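Local coordinates for uncharacterized protein (Bacteroides eggerthii DSM 20697, PDB 4ECO), which is of unknown function but folds as a leucine-rich repeat protein, a build that suggests binding to other proteins, at residues Tyr234-Gln237 with Tyr238-Glu241; Phe484-Thr487 with Tyr488-Thr491. All blocks are in the same frame, centred on the assembly; numbering follows the deposited sequence.

In the fold
Contact 1 comes first along the chain and contact 2 follows roughly 250 residues later; their centres lie 69 Å apart, on opposite sides of the chain's centre, and their nearest atoms are about 61 Å apart, so neither touches the other. What they share is their place in the chain: each lies in a connection leading into a short parallel strand, 253-257 after contact 1 and 492-494 after contact 2. Contact 1 closes helix 233-238, whereas contact 2 is a tight 3-10 turn following strand 482-483. The short parallel strands stack successive repeats into an elongated solenoid, and the two contacts belong to the variable segments that connect them.

Contact 1 of 2, residues Tyr234-Gln237 with Tyr238-Glu241; sequences YAQQ and YKTE
Y238 packs back against Y234 one helical turn earlier, its side chain lying alongside that of Y234 and pointing the same way. The hydroxyl OH of Y238 comes to the edge of the Y234 ring, near its plane, 3.3 Å from CD1, while Y238 CE2 lies 3.8 Å from Y234 CB. With CG beside its own backbone N (chi1 -51°), the Y238 ring also places one face against the carbonyl oxygen O of Y234. That same oxygen accepts the backbone N of Y238 at 2.9 Å, with an N-H...O angle of 175°, a regular helical bond.

Next to this pair, Q237 reaches out with CG anti to its backbone N, and its amide NE2 makes a weak bond of 3.1 Å to E241 OE2; the amide and carboxylate planes are turned 61° apart. The other carboxylate oxygen of E241 has a stronger partner, a salt bridge to R204, whose side chain also touches Q237 and Y238. A water 3.0 Å from Y238 OH bonds weakly to Q237 OE1. An alanine in place of Y238 would probably leave the flank of Y234 without its packing partner and this water without its phenolic mate.

In the type I turn Y238-E241, T240 reaches back to Q237: its OG1 donates to Q237 O at 2.7 Å, in the carbonyl plane, and its backbone N donates to the same oxygen from above that plane. Two donors on Q237 O mean that this carbonyl is satisfied locally, by T240 alone.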
loop_
_atom_site.group_PDB
_atom_site.type_symbol
_atom_site.label_atom_id
_atom_site.label_comp_id
_atom_site.label_asym_id
_atom_site.label_seq_id
_atom_site.Cartn_x
_atom_site.Cartn_y
_atom_site.Cartn_z
ATOM N N TYR A 234 -5.375 -27.651 -34.539
ATOM C CA TYR A 234 -5.948 -26.431 -33.994
ATOM C C TYR A 234 -5.504 -25.215 -34.823
ATOM O O TYR A 234 -6.370 -24.542 -35.393
ATOM C CB TYR A 234 -5.565 -26.259 -32.511
ATOM C CG TYR A 234 -5.982 -27.416 -31.630
ATOM C CD1 TYR A 234 -7.288 -27.524 -31.152
ATOM C CD2 TYR A 234 -5.065 -28.393 -31.250
ATOM C CE1 TYR A 234 -7.676 -28.591 -30.337
ATOM C CE2 TYR A 234 -5.447 -29.475 -30.456
ATOM C CZ TYR A 234 -6.750 -29.562 -29.988
ATOM O OH TYR A 234 -7.113 -30.616 -29.190
ATOM N N ALA A 235 -4.166 -24.971 -34.932
ATOM C CA ALA A 235 -3.592 -23.840 -35.679
ATOM C C ALA A 235 -4.125 -23.798 -37.095
ATOM O O ALA A 235 -4.615 -22.751 -37.508
ATOM C CB ALA A 235 -2.076 -23.915 -35.700
ATOM N N GLN A 236 -4.120 -24.952 -37.799
ATOM C CA GLN A 236 -4.610 -25.086 -39.170
ATOM C C GLN A 236 -6.079 -24.669 -39.264
ATOM O O GLN A 236 -6.460 -24.023 -40.238
ATOM C CB GLN A 236 -4.428 -26.526 -39.706
ATOM C CG GLN A 236 -2.980 -27.069 -39.744
ATOM C CD GLN A 236 -2.052 -26.545 -40.823
ATOM O OE1 GLN A 236 -2.132 -25.387 -41.277
ATOM N NE2 GLN A 236 -1.085 -27.384 -41.201
ATOM N N GLN A 237 -6.893 -25.005 -38.249
ATOM C CA GLN A 237 -8.314 -24.654 -38.241
ATOM C C GLN A 237 -8.490 -23.152 -38.009
ATOM O O GLN A 237 -9.144 -22.496 -38.827
ATOM C CB GLN A 237 -9.087 -25.460 -37.175
ATOM C CG GLN A 237 -10.611 -25.262 -37.217
ATOM C CD GLN A 237 -11.355 -25.814 -36.021
ATOM O OE1 GLN A 237 -10.948 -26.788 -35.364
ATOM N NE2 GLN A 237 -12.484 -25.195 -35.712
ATOM N N TYR A 238 -7.888 -22.623 -36.903
ATOM C CA TYR A 238 -7.976 -21.234 -36.419
ATOM C C TYR A 238 -7.325 -20.243 -37.380
ATOM O O TYR A 238 -7.678 -19.057 -37.348
ATOM C CB TYR A 238 -7.345 -21.082 -35.031
ATOM C CG TYR A 238 -7.795 -22.049 -33.947
ATOM C CD1 TYR A 238 -8.928 -22.845 -34.112
ATOM C CD2 TYR A 238 -7.094 -22.155 -32.751
ATOM C CE1 TYR A 238 -9.312 -23.764 -33.138
ATOM C CE2 TYR A 238 -7.470 -23.070 -31.766
ATOM C CZ TYR A 238 -8.597 -23.853 -31.952
ATOM O OH TYR A 238 -8.983 -24.737 -30.971
ATOM N N LYS A 239 -6.414 -20.733 -38.266
ATOM C CA LYS A 239 -5.765 -19.952 -39.330
ATOM C C LYS A 239 -6.789 -19.347 -40.272
ATOM O O LYS A 239 -6.544 -18.270 -40.816
ATOM C CB LYS A 239 -4.783 -20.823 -40.144
ATOM C CG LYS A 239 -3.322 -20.645 -39.738
ATOM C CD LYS A 239 -2.407 -21.605 -40.480
ATOM C CE LYS A 239 -0.970 -21.491 -40.025
ATOM N NZ LYS A 239 -0.074 -22.410 -40.775
ATOM N N THR A 240 -7.925 -20.033 -40.457
ATOM C CA THR A 240 -9.000 -19.640 -41.372
ATOM C C THR A 240 -10.132 -18.923 -40.621
ATOM O O THR A 240 -11.173 -18.620 -41.229
ATOM C CB THR A 240 -9.558 -20.897 -42.105
ATOM O OG1 THR A 240 -10.235 -21.740 -41.175
ATOM C CG2 THR A 240 -8.487 -21.697 -42.844
ATOM N N GLU A 241 -9.941 -18.663 -39.309
ATOM C CA GLU A 241 -11.008 -18.108 -38.490
ATOM C C GLU A 241 -10.954 -16.587 -38.307
ATOM O O GLU A 241 -11.956 -16.038 -37.832
ATOM C CB GLU A 241 -11.041 -18.787 -37.120
ATOM C CG GLU A 241 -11.773 -20.112 -37.223
ATOM C CD GLU A 241 -11.963 -20.928 -35.965
ATOM O OE1 GLU A 241 -12.035 -20.338 -34.863
ATOM O OE2 GLU A 241 -12.112 -22.164 -36.097
HETATM O O HOH W 1 -11.310 -26.296 -31.944
#

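Contact 2 of 2, residues Phe484-Thr487 with Tyr488-Thr491; sequences FKNT and YLLT
In this leucine-rich repeat solenoid, N486 and Y488 cross where a short 3-10 turn begins, a few residues before strand 492-494, with the amide and ring planes 49° apart. CE1 of the ring lies 3.8 Å from N486 OD1. Its position follows from its first torsion: Y488 CG stands between its own backbone N and carbonyl carbon (chi1 73°), which folds the ring back over the preceding residues. There the ring edge meets the carbonyl oxygen of K485 near its plane, CE1 lying 3.2 Å from K485 O.

L489 takes a different orientation, side by side with N486 and pointing the same way. Its methyl CD1 lies 3.6 Å from N486 OD1 and also borders N486 CB and CG, so one methyl spans the asparagine side chain from CB to its amide oxygen. Within its own segment, L489 also sets CG over one face of the Y488 ring. The rotation of the N486 amide is probably fixed from its other end, where ND2 donates to the carbonyl of G456.

The buried T487 and L490 both touch F453 of helix 451-454, which joins the turn to the neighbouring connection of the solenoid. The backbone supplies the evidence for the 3-10 geometry, since both crossing bonds link residues three apart. L489 N donates to N486 O at 3.0 Å, whereas L490 N reaches T487 O at 3.2 Å.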
loop_
_atom_site.group_PDB
_atom_site.type_symbol
_atom_site.label_atom_id
_atom_site.label_comp_id
_atom_site.label_asym_id
_atom_site.label_seq_id
_atom_site.Cartn_x
_atom_site.Cartn_y
_atom_site.Cartn_z
ATOM N N PHE A 484 -8.537 28.652 14.982
ATOM C CA PHE A 484 -8.984 28.228 13.655
ATOM C C PHE A 484 -10.163 27.263 13.782
ATOM O O PHE A 484 -10.354 26.635 14.833
ATOM C CB PHE A 484 -7.843 27.615 12.831
ATOM C CG PHE A 484 -6.642 28.517 12.672
ATOM C CD1 PHE A 484 -6.792 29.840 12.260
ATOM C CD2 PHE A 484 -5.362 28.044 12.923
ATOM C CE1 PHE A 484 -5.683 30.677 12.121
ATOM C CE2 PHE A 484 -4.252 28.874 12.769
ATOM C CZ PHE A 484 -4.420 30.189 12.376
ATOM N N LYS A 485 -10.959 27.180 12.710
ATOM C CA LYS A 485 -12.175 26.382 12.598
ATOM C C LYS A 485 -12.032 24.952 13.181
ATOM O O LYS A 485 -12.920 24.538 13.932
ATOM C CB LYS A 485 -12.614 26.284 11.115
ATOM C CG LYS A 485 -13.908 25.491 10.879
ATOM C CD LYS A 485 -14.165 25.128 9.408
ATOM C CE LYS A 485 -15.515 24.456 9.226
ATOM N NZ LYS A 485 -15.418 22.997 8.911
ATOM N N ASN A 486 -10.958 24.212 12.850
ATOM C CA ASN A 486 -10.893 22.808 13.229
ATOM C C ASN A 486 -9.738 22.387 14.158
ATOM O O ASN A 486 -9.606 21.184 14.391
ATOM C CB ASN A 486 -10.779 21.973 11.945
ATOM C CG ASN A 486 -12.072 21.846 11.188
ATOM O OD1 ASN A 486 -13.150 21.675 11.767
ATOM N ND2 ASN A 486 -11.988 21.852 9.874
ATOM N N THR A 487 -8.953 23.317 14.731
ATOM C CA THR A 487 -7.843 22.925 15.621
ATOM C C THR A 487 -8.337 22.159 16.877
ATOM O O THR A 487 -7.554 21.419 17.474
ATOM C CB THR A 487 -6.985 24.122 16.032
ATOM O OG1 THR A 487 -7.832 25.210 16.355
ATOM C CG2 THR A 487 -6.054 24.557 14.943
ATOM N N TYR A 488 -9.627 22.271 17.223
ATOM C CA TYR A 488 -10.234 21.586 18.365
ATOM C C TYR A 488 -10.220 20.066 18.142
ATOM O O TYR A 488 -10.278 19.316 19.115
ATOM C CB TYR A 488 -11.675 22.092 18.619
ATOM C CG TYR A 488 -12.704 21.627 17.601
ATOM C CD1 TYR A 488 -12.894 22.314 16.406
ATOM C CD2 TYR A 488 -13.493 20.505 17.840
ATOM C CE1 TYR A 488 -13.815 21.873 15.458
ATOM C CE2 TYR A 488 -14.421 20.057 16.900
ATOM C CZ TYR A 488 -14.581 20.746 15.713
ATOM O OH TYR A 488 -15.483 20.293 14.784
ATOM N N LEU A 489 -10.124 19.623 16.871
ATOM C CA LEU A 489 -10.047 18.212 16.465
ATOM C C LEU A 489 -8.703 17.545 16.756
ATOM O O LEU A 489 -8.658 16.323 16.815
ATOM C CB LEU A 489 -10.305 18.066 14.954
ATOM C CG LEU A 489 -11.683 18.454 14.423
ATOM C CD1 LEU A 489 -11.653 18.557 12.933
ATOM C CD2 LEU A 489 -12.738 17.441 14.835
ATOM N N LEU A 490 -7.608 18.317 16.876
ATOM C CA LEU A 490 -6.256 17.785 17.072
ATOM C C LEU A 490 -6.118 17.100 18.430
ATOM O O LEU A 490 -6.063 17.772 19.469
ATOM C CB LEU A 490 -5.206 18.909 16.921
ATOM C CG LEU A 490 -3.748 18.456 16.771
ATOM C CD1 LEU A 490 -3.537 17.710 15.446
ATOM C CD2 LEU A 490 -2.819 19.641 16.860
ATOM N N THR A 491 -6.040 15.766 18.412
ATOM C CA THR A 491 -5.939 14.955 19.629
ATOM C C THR A 491 -4.569 14.217 19.744
ATOM O O THR A 491 -4.266 13.712 20.823
ATOM C CB THR A 491 -7.109 13.957 19.708
ATOM O OG1 THR A 491 -7.075 13.088 18.569
ATOM C CG2 THR A 491 -8.475 14.664 19.804
#